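Local coordinates for protein geranyltranstransferase (PDB 3NPK) that probably condenses geranyl diphosphate with isopentenyl diphosphate to give farnesyl diphosphate and pyrophosphate in isoprenoid biosynthesis, at residues A[248-251]-A[252-256]; A[204-207]-A[208-212]; A[171-174]-A[175-179]; A[274-277]-A[278-281]. All coordinates share one frame; numbering follows the deposited sequence. Where two conformers were deposited one is given.

Contact 1: A[248-251]-A[252-256]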
loop_
_atom_site.group_PDB
_atom_site.type_symbol
_atom_site.label_atom_id
_atom_site.label_comp_id
_atom_site.label_asym_id
_atom_site.label_seq_id
_atom_site.Cartn_x
_atom_site.Cartn_y
_atom_site.Cartn_z
ATOM N N GLN A 248 -6.941 -34.492 18.378
ATOM C CA GLN A 248 -6.689 -33.285 19.153
ATOM C C GLN A 248 -6.924 -32.014 18.332
ATOM O O GLN A 248 -7.314 -30.988 18.885
ATOM C CB GLN A 248 -5.277 -33.298 19.752
ATOM C CG GLN A 248 -4.929 -32.065 20.587
ATOM C CD GLN A 248 -5.752 -31.949 21.866
ATOM O OE1 GLN A 248 -5.813 -32.880 22.673
ATOM N NE2 GLN A 248 -6.380 -30.790 22.058
ATOM N N ALA A 249 -6.701 -32.072 17.020
ATOM C CA ALA A 249 -6.957 -30.897 16.183
ATOM C C ALA A 249 -8.445 -30.581 16.169
ATOM O O ALA A 249 -8.848 -29.421 16.296
ATOM C CB ALA A 249 -6.461 -31.118 14.765
ATOM N N ILE A 250 -9.263 -31.612 15.994
ATOM C CA ILE A 250 -10.713 -31.431 16.001
ATOM C C ILE A 250 -11.162 -30.919 17.357
ATOM O O ILE A 250 -11.974 -30.000 17.452
ATOM C CB ILE A 250 -11.447 -32.741 15.688
ATOM C CG1 ILE A 250 -11.260 -33.108 14.219
ATOM C CG2 ILE A 250 -12.937 -32.618 16.019
ATOM C CD1 ILE A 250 -11.648 -34.536 13.910
ATOM N N LYS A 251 -10.622 -31.519 18.409
ATOM C CA LYS A 251 -10.956 -31.118 19.769
ATOM C C LYS A 251 -10.578 -29.658 20.010
ATOM O O LYS A 251 -11.300 -28.921 20.685
ATOM C CB LYS A 251 -10.263 -32.056 20.761
ATOM C CG LYS A 251 -9.637 -31.387 21.966
ATOM C CD LYS A 251 -10.572 -31.341 23.163
ATOM C CE LYS A 251 -9.773 -31.175 24.454
ATOM N NZ LYS A 251 -10.589 -30.602 25.564
ATOM N N THR A 252 -9.455 -29.237 19.437
ATOM C CA THR A 252 -9.005 -27.856 19.576
ATOM C C THR A 252 -9.943 -26.894 18.853
ATOM O O THR A 252 -10.325 -25.869 19.406
ATOM C CB THR A 252 -7.575 -27.664 19.041
ATOM O OG1 THR A 252 -6.668 -28.474 19.805
ATOM C CG2 THR A 252 -7.153 -26.204 19.136
ATOM N N LYS A 253 -10.300 -27.224 17.617
ATOM C CA LYS A 253 -11.251 -26.416 16.871
ATOM C C LYS A 253 -12.576 -26.331 17.623
ATOM O O LYS A 253 -13.184 -25.259 17.713
ATOM C CB LYS A 253 -11.471 -26.994 15.471
ATOM C CG LYS A 253 -12.497 -26.239 14.652
ATOM C CD LYS A 253 -12.905 -26.985 13.389
ATOM C CE LYS A 253 -13.870 -28.121 13.700
ATOM N NZ LYS A 253 -14.688 -28.502 12.511
ATOM N N GLU A 254 -13.026 -27.456 18.172
ATOM C CA GLU A 254 -14.305 -27.475 18.870
ATOM C C GLU A 254 -14.250 -26.643 20.149
ATOM O O GLU A 254 -15.190 -25.900 20.458
ATOM C CB GLU A 254 -14.758 -28.918 19.135
ATOM C CG GLU A 254 -15.179 -29.643 17.852
ATOM C CD GLU A 254 -15.438 -31.134 18.040
ATOM O OE1 GLU A 254 -15.127 -31.672 19.124
ATOM O OE2 GLU A 254 -15.950 -31.772 17.092
ATOM N N ASN A 255 -13.149 -26.751 20.887
ATOM C CA ASN A 255 -12.959 -25.897 22.061
ATOM C C ASN A 255 -12.994 -24.410 21.711
ATOM O O ASN A 255 -13.651 -23.605 22.391
ATOM C CB ASN A 255 -11.644 -26.228 22.775
ATOM C CG ASN A 255 -11.703 -27.551 23.521
ATOM O OD1 ASN A 255 -12.784 -28.082 23.789
ATOM N ND2 ASN A 255 -10.538 -28.089 23.861
ATOM N N LEU A 256 -12.283 -24.051 20.649
ATOM C CA LEU A 256 -12.235 -22.666 20.197
ATOM C C LEU A 256 -13.604 -22.161 19.766
ATOM O O LEU A 256 -13.972 -21.040 20.096
ATOM C CB LEU A 256 -11.226 -22.503 19.062
ATOM C CG LEU A 256 -9.774 -22.595 19.521
ATOM C CD1 LEU A 256 -8.838 -22.654 18.326
ATOM C CD2 LEU A 256 -9.407 -21.438 20.452
#
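Thr252 folds back on the turn before it and holds the carbonyl of Gln248 with two donors. With chi1 at -62°, its OG1 stands beside its own backbone N, and both atoms reach the same oxygen: Thr252 OG1 donates to Gln248 O at 2.8 Å. The backbone Thr252 N donates to that oxygen as well, and the two donors come from opposite faces of the carbonyl plane. The hydroxyl proton is thereby spent inside the helix. The Gln248 side chain bends at chi2 (66°) and swings its amide across the hydroxyl, with Gln248 NE2 3.2 Å from Thr252 OG1.

Two residues further on, Ile250 and Glu254 run side by side and point the same way. The extended glutamate lays its carboxylate against the methyl branch of the isoleucine, Glu254 OE2 lying 3.3 Å from Ile250 CG2, while Glu254 N donates to Ile250 O at 2.8 Å. The Lys251 and Asn255 side chains slant across each other, and below them Asn255 N donates to Lys251 O at 2.9 Å. The bond from Lys253 N to Ala249 O is nearly straight, 169° at the hydrogen.

These turns belong to helix 246-265, near the surface of a mainly helical terpene synthase fold. Ala249 and Thr252 rest on Val241 and Leu244 of the short helix 240-244. Toward helix 194-220, Ile250 packs on Ile217, Lys253 NZ makes a weak hydrogen bond to Asn214, and Leu256 settles against Leu209, Ile210 and Ile213.

Contact 2: A[204-207]-A[208-212]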
loop_
_atom_site.group_PDB
_atom_site.type_symbol
_atom_site.label_atom_id
_atom_site.label_comp_id
_atom_site.label_asym_id
_atom_site.label_seq_id
_atom_site.Cartn_x
_atom_site.Cartn_y
_atom_site.Cartn_z
ATOM N N GLY A 204 -12.181 -11.780 16.360
ATOM C CA GLY A 204 -11.698 -11.957 14.992
ATOM C C GLY A 204 -10.447 -12.827 14.904
ATOM O O GLY A 204 -10.334 -13.674 14.012
ATOM N N LEU A 205 -9.511 -12.641 15.834
ATOM C CA LEU A 205 -8.288 -13.454 15.837
ATOM C C LEU A 205 -8.637 -14.919 16.021
ATOM O O LEU A 205 -8.053 -15.800 15.377
ATOM C CB LEU A 205 -7.358 -13.029 16.967
ATOM C CG LEU A 205 -6.745 -11.642 16.871
ATOM C CD1 LEU A 205 -5.888 -11.414 18.114
ATOM C CD2 LEU A 205 -5.926 -11.443 15.567
ATOM N N LYS A 206 -9.585 -15.183 16.918
ATOM C CA LYS A 206 -9.993 -16.560 17.190
ATOM C C LYS A 206 -10.667 -17.183 15.967
ATOM O O LYS A 206 -10.401 -18.327 15.615
ATOM C CB LYS A 206 -10.912 -16.625 18.412
ATOM C CG LYS A 206 -11.096 -18.030 18.947
ATOM C CD LYS A 206 -11.831 -18.028 20.269
ATOM C CE LYS A 206 -10.954 -17.493 21.370
ATOM N NZ LYS A 206 -11.664 -17.555 22.673
ATOM N N LEU A 207 -11.527 -16.421 15.305
ATOM C CA LEU A 207 -12.203 -16.922 14.112
ATOM C C LEU A 207 -11.178 -17.277 13.048
ATOM O O LEU A 207 -11.282 -18.319 12.400
ATOM C CB LEU A 207 -13.162 -15.867 13.566
ATOM C CG LEU A 207 -14.392 -15.617 14.435
ATOM C CD1 LEU A 207 -15.260 -14.587 13.768
ATOM C CD2 LEU A 207 -15.147 -16.918 14.656
ATOM N N GLY A 208 -10.190 -16.401 12.865
ATOM C CA GLY A 208 -9.154 -16.649 11.882
ATOM C C GLY A 208 -8.440 -17.966 12.132
ATOM O O GLY A 208 -8.207 -18.749 11.203
ATOM N N LEU A 209 -8.079 -18.208 13.389
ATOM C CA LEU A 209 -7.407 -19.446 13.783
ATOM C C LEU A 209 -8.309 -20.656 13.564
ATOM O O LEU A 209 -7.875 -21.685 13.039
ATOM C CB LEU A 209 -7.013 -19.353 15.253
ATOM C CG LEU A 209 -6.421 -20.577 15.944
ATOM C CD1 LEU A 209 -5.140 -20.984 15.255
ATOM C CD2 LEU A 209 -6.181 -20.229 17.403
ATOM N N ILE A 210 -9.565 -20.539 13.984
ATOM C CA ILE A 210 -10.528 -21.617 13.796
ATOM C C ILE A 210 -10.614 -21.997 12.323
ATOM O O ILE A 210 -10.618 -23.179 11.973
ATOM C CB ILE A 210 -11.928 -21.207 14.294
ATOM C CG1 ILE A 210 -11.959 -21.187 15.823
ATOM C CG2 ILE A 210 -12.995 -22.177 13.763
ATOM C CD1 ILE A 210 -13.174 -20.491 16.387
ATOM N N PHE A 211 -10.666 -20.996 11.449
ATOM C CA PHE A 211 -10.822 -21.290 10.030
ATOM C C PHE A 211 -9.636 -22.094 9.503
ATOM O O PHE A 211 -9.810 -23.018 8.710
ATOM C CB PHE A 211 -10.970 -20.009 9.208
ATOM C CG PHE A 211 -12.214 -19.226 9.507
ATOM C CD1 PHE A 211 -13.310 -19.820 10.112
ATOM C CD2 PHE A 211 -12.297 -17.890 9.153
ATOM C CE1 PHE A 211 -14.458 -19.090 10.371
ATOM C CE2 PHE A 211 -13.439 -17.153 9.411
ATOM C CZ PHE A 211 -14.524 -17.758 10.019
ATOM N N GLN A 212 -8.430 -21.746 9.939
ATOM C CA GLN A 212 -7.238 -22.437 9.459
ATOM C C GLN A 212 -7.125 -23.859 10.001
ATOM O O GLN A 212 -6.723 -24.781 9.277
ATOM C CB GLN A 212 -5.984 -21.624 9.784
ATOM C CG GLN A 212 -5.890 -20.338 8.988
ATOM C CD GLN A 212 -5.985 -20.588 7.499
ATOM O OE1 GLN A 212 -5.322 -21.478 6.969
ATOM N NE2 GLN A 212 -6.812 -19.803 6.814
#
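Helix 194-220, one of the long helices of the polyprenyl synthetase bundle, brings Phe211 back over the peptide of Leu207 within a single turn. The phenyl ring presents one face to a carbonyl: Leu207 O sits 3.2 Å from Phe211 CG, above the ring plane and displaced toward the rim. That same oxygen accepts the N-H of Phe211 at 2.9 Å from Phe211 N to Leu207 O, so ring and backbone meet it together. A chi1 of -65° sets CG beside the backbone N of Phe211 and tips the ring back along the helix, where Phe211 CZ comes to 4.2 Å from Leu207 CB.

On another flank, Ile210 CD1 touches the aliphatic part of Lys206, 4.1 Å from Lys206 CG, and the two side chains pass at a slant. The lysine extends past this point to its salt bridge with Glu259 on helix 246-265. Beneath, Ile210 N donates to Lys206 O at 2.9 Å with the N-H almost straight (168°). Gly208 N donates to Gly204 O at 3.0 Å.

Beyond the segments, the Phe211 ring stacks with Tyr282, a residue of the pyrophosphate pocket, and meets Phe42 with the planes at a steep angle. Glycine and aliphatic turns packed between helices 164-189 and 246-265, with an aromatic cluster beside the diphosphate site, fit the helical core of a prenyltransferase.

Contact 3: A[171-174]-A[175-179]; sequences HTHK and TARLI
With chi1 at -73° for His173 and -82° for Arg177, the two side chains leave the helix one turn apart and run side by side in the same direction; the arginine, straight from CG to NE, then brings its guanidinium over the NE2 corner of the imidazole. His173 NE2 lies over the centre of the guanidinium, 3.4 Å from Arg177 CZ, and the planes are 35° apart. His173 ND1 is tied back to Phe169 O, which fixes the rotation of the ring, and Arg177 NH1 makes a weak hydrogen bond to Asn145 O.

Beneath this pair helix 164-189 widens into a pi-type turn, in a wall of the terpene synthase bundle near the bound pyrophosphate. His171 O there takes two backbone donors, Thr175 N at 3.1 Å and Ala176 N at 3.2 Å. Arg177 N, like Ala176 N, reaches five residues back, to Thr172 O at 2.9 Å, through a bent bond. The wider turn also admits water: one molecule donates to His173 O at 2.8 Å and accepts from Leu178 N at 2.9 Å. A second bonds Thr175 OG1 at 2.9 Å and weakly joins it to His171 O. Thr172 CG2 touches Ala176 CB at 4.1 Å, while Lys174 stretches away to a salt bridge with Asp154 on helix 147-156.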
loop_
_atom_site.group_PDB
_atom_site.type_symbol
_atom_site.label_atom_id
_atom_site.label_comp_id
_atom_site.label_asym_id
_atom_site.label_seq_id
_atom_site.Cartn_x
_atom_site.Cartn_y
_atom_site.Cartn_z
ATOM N N HIS A 171 -0.235 -18.238 11.098
ATOM C CA HIS A 171 -1.621 -18.063 10.680
ATOM C C HIS A 171 -2.276 -16.849 11.311
ATOM O O HIS A 171 -3.093 -16.182 10.680
ATOM C CB HIS A 171 -2.417 -19.339 10.951
ATOM C CG HIS A 171 -2.140 -20.405 9.945
ATOM N ND1 HIS A 171 -1.563 -21.620 10.251
ATOM C CD2 HIS A 171 -2.335 -20.407 8.605
ATOM C CE1 HIS A 171 -1.428 -22.327 9.143
ATOM N NE2 HIS A 171 -1.902 -21.618 8.134
ATOM N N THR A 172 -1.936 -16.555 12.556
ATOM C CA THR A 172 -2.521 -15.382 13.179
ATOM C C THR A 172 -2.128 -14.135 12.400
ATOM O O THR A 172 -2.943 -13.233 12.239
ATOM C CB THR A 172 -2.165 -15.260 14.660
ATOM O OG1 THR A 172 -2.620 -16.428 15.330
ATOM C CG2 THR A 172 -2.948 -14.102 15.276
ATOM N N HIS A 173 -0.903 -14.090 11.884
ATOM C CA HIS A 173 -0.465 -12.911 11.154
ATOM C C HIS A 173 -0.967 -12.932 9.716
ATOM O O HIS A 173 -1.438 -11.904 9.206
ATOM C CB HIS A 173 1.065 -12.754 11.232
ATOM C CG HIS A 173 1.534 -12.296 12.578
ATOM N ND1 HIS A 173 1.602 -13.141 13.667
ATOM C CD2 HIS A 173 1.922 -11.076 13.022
ATOM C CE1 HIS A 173 2.015 -12.459 14.723
ATOM N NE2 HIS A 173 2.224 -11.205 14.357
ATOM N N LYS A 174 -0.857 -14.093 9.059
ATOM C CA LYS A 174 -1.182 -14.185 7.641
ATOM C C LYS A 174 -2.660 -13.912 7.350
ATOM O O LYS A 174 -2.985 -13.175 6.409
ATOM C CB LYS A 174 -0.785 -15.557 7.092
ATOM C CG LYS A 174 -1.067 -15.697 5.609
ATOM C CD LYS A 174 -0.536 -17.005 5.041
ATOM C CE LYS A 174 -0.875 -17.048 3.559
ATOM N NZ LYS A 174 -0.835 -18.399 2.971
ATOM N N THR A 175 -3.559 -14.493 8.143
ATOM C CA THR A 175 -4.992 -14.306 7.889
ATOM C C THR A 175 -5.803 -13.755 9.040
ATOM O O THR A 175 -6.767 -13.002 8.812
ATOM C CB THR A 175 -5.669 -15.583 7.410
ATOM O OG1 THR A 175 -5.432 -16.611 8.360
ATOM C CG2 THR A 175 -5.072 -16.044 6.089
ATOM N N ALA A 176 -5.450 -14.092 10.279
ATOM C CA ALA A 176 -6.355 -13.715 11.370
ATOM C C ALA A 176 -6.351 -12.213 11.637
ATOM O O ALA A 176 -7.385 -11.643 11.962
ATOM C CB ALA A 176 -6.039 -14.473 12.652
ATOM N N ARG A 177 -5.195 -11.566 11.514
ATOM C CA ARG A 177 -5.142 -10.148 11.858
ATOM C C ARG A 177 -6.011 -9.285 10.950
ATOM O O ARG A 177 -6.634 -8.347 11.418
ATOM C CB ARG A 177 -3.699 -9.632 11.965
ATOM C CG ARG A 177 -3.083 -9.972 13.345
ATOM C CD ARG A 177 -1.746 -9.312 13.607
ATOM N NE ARG A 177 -1.255 -9.691 14.929
ATOM C CZ ARG A 177 -0.214 -9.139 15.544
ATOM N NH1 ARG A 177 0.483 -8.175 14.964
ATOM N NH2 ARG A 177 0.115 -9.556 16.757
ATOM N N LEU A 178 -6.079 -9.610 9.660
ATOM C CA LEU A 178 -6.922 -8.836 8.747
ATOM C C LEU A 178 -8.422 -9.066 9.014
ATOM O O LEU A 178 -9.232 -8.142 8.880
ATOM C CB LEU A 178 -6.572 -9.135 7.282
ATOM C CG LEU A 178 -7.216 -8.167 6.273
ATOM C CD1 LEU A 178 -6.776 -6.742 6.507
ATOM C CD2 LEU A 178 -6.908 -8.583 4.844
ATOM N N ILE A 179 -8.791 -10.290 9.402
ATOM C CA ILE A 179 -10.167 -10.590 9.819
ATOM C C ILE A 179 -10.532 -9.812 11.093
ATOM O O ILE A 179 -11.593 -9.170 11.171
ATOM C CB ILE A 179 -10.370 -12.117 9.999
ATOM C CG1 ILE A 179 -10.320 -12.795 8.623
ATOM C CG2 ILE A 179 -11.681 -12.428 10.701
ATOM C CD1 ILE A 179 -10.117 -14.286 8.659
HETATM O O HOH W 1 -5.573 -17.803 11.037
HETATM O O HOH W 2 -3.944 -11.012 8.279
#

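Contact 4: A[274-277]-A[278-281]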
loop_
_atom_site.group_PDB
_atom_site.type_symbol
_atom_site.label_atom_id
_atom_site.label_comp_id
_atom_site.label_asym_id
_atom_site.label_seq_id
_atom_site.Cartn_x
_atom_site.Cartn_y
_atom_site.Cartn_z
HETATM N N MSE A 274 -25.592 -12.159 12.950
HETATM C CA MSE A 274 -24.940 -11.845 11.680
HETATM C C MSE A 274 -23.584 -12.518 11.558
HETATM O O MSE A 274 -23.242 -13.069 10.509
HETATM C CB MSE A 274 -24.802 -10.341 11.501
HETATM C CG MSE A 274 -26.113 -9.674 11.167
HETATM SE SE MSE A 274 -25.884 -7.756 10.883
HETATM C CE MSE A 274 -26.016 -7.143 12.709
ATOM N N ILE A 275 -22.801 -12.479 12.626
ATOM C CA ILE A 275 -21.482 -13.088 12.569
ATOM C C ILE A 275 -21.611 -14.605 12.488
ATOM O O ILE A 275 -20.879 -15.260 11.748
ATOM C CB ILE A 275 -20.602 -12.650 13.750
ATOM C CG1 ILE A 275 -20.357 -11.133 13.672
ATOM C CG2 ILE A 275 -19.270 -13.434 13.776
ATOM C CD1 ILE A 275 -19.561 -10.575 14.828
ATOM N N GLN A 276 -22.556 -15.163 13.238
ATOM C CA GLN A 276 -22.811 -16.602 13.193
ATOM C C GLN A 276 -23.102 -17.034 11.750
ATOM O O GLN A 276 -22.593 -18.045 11.274
ATOM C CB GLN A 276 -23.991 -16.951 14.110
ATOM C CG GLN A 276 -24.188 -18.424 14.345
ATOM C CD GLN A 276 -23.023 -19.031 15.095
ATOM O OE1 GLN A 276 -22.642 -18.545 16.153
ATOM N NE2 GLN A 276 -22.453 -20.099 14.553
ATOM N N ASN A 277 -23.920 -16.255 11.052
ATOM C CA ASN A 277 -24.244 -16.570 9.666
ATOM C C ASN A 277 -22.996 -16.549 8.778
ATOM O O ASN A 277 -22.834 -17.405 7.908
ATOM C CB ASN A 277 -25.282 -15.582 9.120
ATOM C CG ASN A 277 -26.663 -15.744 9.767
ATOM O OD1 ASN A 277 -26.869 -16.599 10.614
ATOM N ND2 ASN A 277 -27.608 -14.914 9.356
ATOM N N LEU A 278 -22.121 -15.566 8.972
ATOM C CA LEU A 278 -20.917 -15.469 8.139
ATOM C C LEU A 278 -19.916 -16.580 8.466
ATOM O O LEU A 278 -19.217 -17.059 7.572
ATOM C CB LEU A 278 -20.256 -14.082 8.247
ATOM C CG LEU A 278 -21.110 -12.910 7.747
ATOM C CD1 LEU A 278 -20.563 -11.595 8.256
ATOM C CD2 LEU A 278 -21.154 -12.877 6.217
ATOM N N ILE A 279 -19.869 -16.978 9.739
ATOM C CA ILE A 279 -19.052 -18.098 10.219
ATOM C C ILE A 279 -19.514 -19.423 9.622
ATOM O O ILE A 279 -18.717 -20.161 9.036
ATOM C CB ILE A 279 -19.145 -18.239 11.767
ATOM C CG1 ILE A 279 -18.371 -17.115 12.469
ATOM C CG2 ILE A 279 -18.644 -19.611 12.224
ATOM C CD1 ILE A 279 -18.621 -17.039 13.973
ATOM N N ILE A 280 -20.800 -19.724 9.802
ATOM C CA ILE A 280 -21.388 -20.965 9.315
ATOM C C ILE A 280 -21.165 -21.044 7.814
ATOM O O ILE A 280 -20.777 -22.088 7.280
ATOM C CB ILE A 280 -22.896 -21.057 9.649
ATOM C CG1 ILE A 280 -23.088 -21.257 11.157
ATOM C CG2 ILE A 280 -23.546 -22.196 8.885
ATOM C CD1 ILE A 280 -24.537 -21.221 11.633
ATOM N N GLN A 281 -21.387 -19.921 7.141
ATOM C CA GLN A 281 -21.065 -19.812 5.724
ATOM C C GLN A 281 -19.628 -20.246 5.467
ATOM O O GLN A 281 -19.349 -20.990 4.520
ATOM C CB GLN A 281 -21.222 -18.371 5.246
ATOM C CG GLN A 281 -22.644 -17.894 5.088
ATOM C CD GLN A 281 -22.706 -16.469 4.575
ATOM O OE1 GLN A 281 -21.912 -16.070 3.715
ATOM N NE2 GLN A 281 -23.646 -15.695 5.097
#
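Ile275 O accepts the N-H of Ile279 at 2.8 Å from Ile279 N, and the isoleucine that donates also lays its CG1 arm against the acceptor. Ile279 CG1 stands 3.2 Å from Ile275 O, and beyond it Ile279 CD1 meets the methyl branch of the earlier residue, 3.7 Å from Ile275 CG2. The chi1 of -73° puts CG1 of Ile279 beside its backbone N and sends the ethyl arm back toward the preceding turn. There the two side chains slant across each other, branch methyl against arm end.

The next pair repeats the theme with a polar partner. The Gln276 side chain bends at chi2 (65°), which carries its amide over the flank of Ile280, and Gln276 NE2 comes to 3.6 Å from Ile280 CG1. The backbone bond under them, Ile280 N to Gln276 O, measures 2.9 Å and is very straight (173°). Leu278 packs on its own turn, its CG 3.5 Å from Met274 O, whose carbonyl takes the N-H of Leu278 at 3.1 Å from Leu278 N. Met274 is a selenomethionine. Asn277 OD1 accepts from Gln273 NE2, one turn earlier.

Two sides of the helix are packed against neighbours. Ile275 and Ile279 pack on Leu264 of helix 246-265, and Leu278 lies on Phe42, Gln45 and Ser49 of helix 42-54, while Ile280 and Gln281 are exposed. Such a split between packed and exposed sides is typical of an amphipathic helix, here the C-terminal helix 269-282 of the all-alpha prenyltransferase bundle.

In the fold
All four contacts are single helical turns, so none closes a long loop; they follow one another in series without nesting or crossing. From the N terminus, contact 3 comes first, on helix 164-189, and the chain turns back into helix 194-220 with contact 2. These two lie side by side, Leu205 O of contact 2 being 3.6 Å from Ala176 CB of contact 3. Contact 1 follows on helix 246-265 and contact 4 on helix 269-282. Contact 2 is the hub: it touches each of the others, meeting contact 1 through Leu256 and Ile210 and contact 4 through Leu207 and Ile279. Contacts 1, 3 and 4 do not touch one another.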